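Fusion DH (Streptomyces sp. MJ635-86F5, PDB 6K97) is an engineered fusion of the split dehydratase domain of cremimycin biosynthesis, a double hot dog lyase that probably dehydrates polyketide intermediates. Local coordinates at residues Ala232-Gly237 with Leu255-His260. Residues are numbered along the deposited sequence; the frame is centred on the assembly and turned at random.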
loop_
_atom_site.group_PDB
_atom_site.type_symbol
_atom_site.label_atom_id
_atom_site.label_comp_id
_atom_site.label_asym_id
_atom_site.label_seq_id
_atom_site.Cartn_x
_atom_site.Cartn_y
_atom_site.Cartn_z
ATOM N N ALA A 232 -21.248 28.785 -17.539
ATOM C CA ALA A 232 -20.815 29.260 -16.232
ATOM C C ALA A 232 -19.347 29.658 -16.204
ATOM O O ALA A 232 -18.503 28.922 -16.723
ATOM C CB ALA A 232 -21.050 28.153 -15.230
ATOM N N ASP A 233 -19.032 30.798 -15.592
ATOM C CA ASP A 233 -17.661 31.107 -15.235
ATOM C C ASP A 233 -17.479 30.700 -13.775
ATOM O O ASP A 233 -18.215 31.154 -12.905
ATOM C CB ASP A 233 -17.353 32.585 -15.417
ATOM C CG ASP A 233 -17.213 32.981 -16.868
ATOM O OD1 ASP A 233 -17.507 32.163 -17.767
ATOM O OD2 ASP A 233 -16.764 34.108 -17.122
ATOM N N VAL A 234 -16.508 29.825 -13.526
ATOM C CA VAL A 234 -16.174 29.396 -12.182
ATOM C C VAL A 234 -14.702 29.672 -11.911
ATOM O O VAL A 234 -13.879 29.723 -12.817
ATOM C CB VAL A 234 -16.520 27.903 -11.931
ATOM C CG1 VAL A 234 -17.963 27.643 -12.272
ATOM C CG2 VAL A 234 -15.673 26.971 -12.774
ATOM N N GLU A 235 -14.402 29.875 -10.645
ATOM C CA GLU A 235 -13.068 30.172 -10.160
ATOM C C GLU A 235 -12.983 29.575 -8.747
ATOM O O GLU A 235 -13.984 29.143 -8.229
ATOM C CB GLU A 235 -12.788 31.660 -10.167
ATOM C CG GLU A 235 -11.329 31.941 -10.533
ATOM C CD GLU A 235 -11.042 33.408 -10.823
ATOM O OE1 GLU A 235 -11.943 34.263 -10.554
ATOM O OE2 GLU A 235 -9.910 33.682 -11.291
ATOM N N VAL A 236 -11.792 29.444 -8.174
ATOM C CA VAL A 236 -11.690 28.908 -6.817
ATOM C C VAL A 236 -11.972 30.052 -5.837
ATOM O O VAL A 236 -11.260 31.078 -5.842
ATOM C CB VAL A 236 -10.287 28.317 -6.531
ATOM C CG1 VAL A 236 -10.237 27.712 -5.136
ATOM C CG2 VAL A 236 -9.948 27.262 -7.557
ATOM N N GLY A 237 -13.003 29.881 -5.012
ATOM C CA GLY A 237 -13.374 30.883 -4.012
ATOM C C GLY A 237 -12.337 30.983 -2.902
ATOM O O GLY A 237 -11.679 29.998 -2.575
ATOM N N LEU A 255 -14.469 22.350 -9.813
ATOM C CA LEU A 255 -15.392 21.414 -10.471
ATOM C C LEU A 255 -16.754 21.408 -9.801
ATOM O O LEU A 255 -17.761 21.384 -10.486
ATOM C CB LEU A 255 -14.811 20.028 -10.471
ATOM C CG LEU A 255 -15.610 19.048 -11.342
ATOM C CD1 LEU A 255 -15.571 19.393 -12.809
ATOM C CD2 LEU A 255 -14.974 17.682 -11.173
ATOM N N ASP A 256 -16.796 21.464 -8.463
ATOM C CA ASP A 256 -18.101 21.516 -7.773
ATOM C C ASP A 256 -18.874 22.801 -8.128
ATOM O O ASP A 256 -20.092 22.766 -8.240
ATOM C CB ASP A 256 -17.908 21.438 -6.263
ATOM C CG ASP A 256 -19.171 21.083 -5.512
ATOM O OD1 ASP A 256 -19.784 20.055 -5.806
ATOM O OD2 ASP A 256 -19.516 21.801 -4.557
ATOM N N ALA A 257 -18.180 23.932 -8.258
ATOM C CA ALA A 257 -18.873 25.194 -8.560
ATOM C C ALA A 257 -19.524 25.148 -9.932
ATOM O O ALA A 257 -20.604 25.706 -10.147
ATOM C CB ALA A 257 -17.932 26.350 -8.484
ATOM N N ALA A 258 -18.902 24.380 -10.823
ATOM C CA ALA A 258 -19.482 24.057 -12.126
ATOM C C ALA A 258 -20.765 23.289 -12.042
ATOM O O ALA A 258 -21.557 23.370 -12.954
ATOM C CB ALA A 258 -18.490 23.265 -12.954
ATOM N N LEU A 259 -21.000 22.550 -10.958
ATOM C CA LEU A 259 -22.299 21.907 -10.752
ATOM C C LEU A 259 -23.301 22.799 -10.064
ATOM O O LEU A 259 -24.506 22.482 -10.074
ATOM C CB LEU A 259 -22.172 20.619 -9.904
ATOM C CG LEU A 259 -21.174 19.578 -10.383
ATOM C CD1 LEU A 259 -21.226 18.344 -9.475
ATOM C CD2 LEU A 259 -21.438 19.231 -11.838
ATOM N N HIS A 260 -22.848 23.846 -9.368
ATOM C CA HIS A 260 -23.802 24.634 -8.607
ATOM C C HIS A 260 -24.837 25.240 -9.556
ATOM O O HIS A 260 -26.044 25.221 -9.298
ATOM C CB HIS A 260 -23.088 25.687 -7.772
ATOM C CG HIS A 260 -22.162 25.102 -6.734
ATOM N ND1 HIS A 260 -21.145 25.819 -6.153
ATOM C CD2 HIS A 260 -22.119 23.865 -6.170
ATOM C CE1 HIS A 260 -20.526 25.050 -5.274
ATOM N NE2 HIS A 260 -21.097 23.865 -5.271
#
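His260 NE2 donates a hydrogen bond of 2.7 Å to Asp256 OD2, one turn back along the helix that Val234 packs against through Ala257 and Ala258. The bond is bent, at 141° at the hydrogen. OD2 is met from above the carboxylate plane, 66° out of it. The imidazole lies back against its own helix, with Asp256 O and Ala257 CA over one face near the rim. Its other nitrogen, ND1, is hydrogen-bonded to the hydroxyl of Tyr203. With both nitrogens held, the rotation of the ring is fixed.

The contact between strand and helix is small and buried, and no hydrogen bond crosses it. Val234 CG1 sits over the peptide link joining Ala257 and Ala258, 3.8 Å from Ala257 C and 3.7 Å from Ala258 N. CG1 stands anti to the carbonyl carbon of Val234 (chi1 -54°), which carries it to the helix. Ala257 CB points back at the strand and meets Val234 CB and CG1, each at 4.0 Å. These small side chains let the backbones come near, with Val234 CA 6.2 Å from Ala257 CA. Leu292 and Leu220, from the neighbouring strands, also touch Val234.

Both segments belong to the second part of the fusion. Asp256 and His260 fit the Asp-x-x-x-Gln/His motif of polyketide synthase dehydratases. Strand 229-235 against helix 252-266 is the sheet-on-central-helix packing of a hot dog fold.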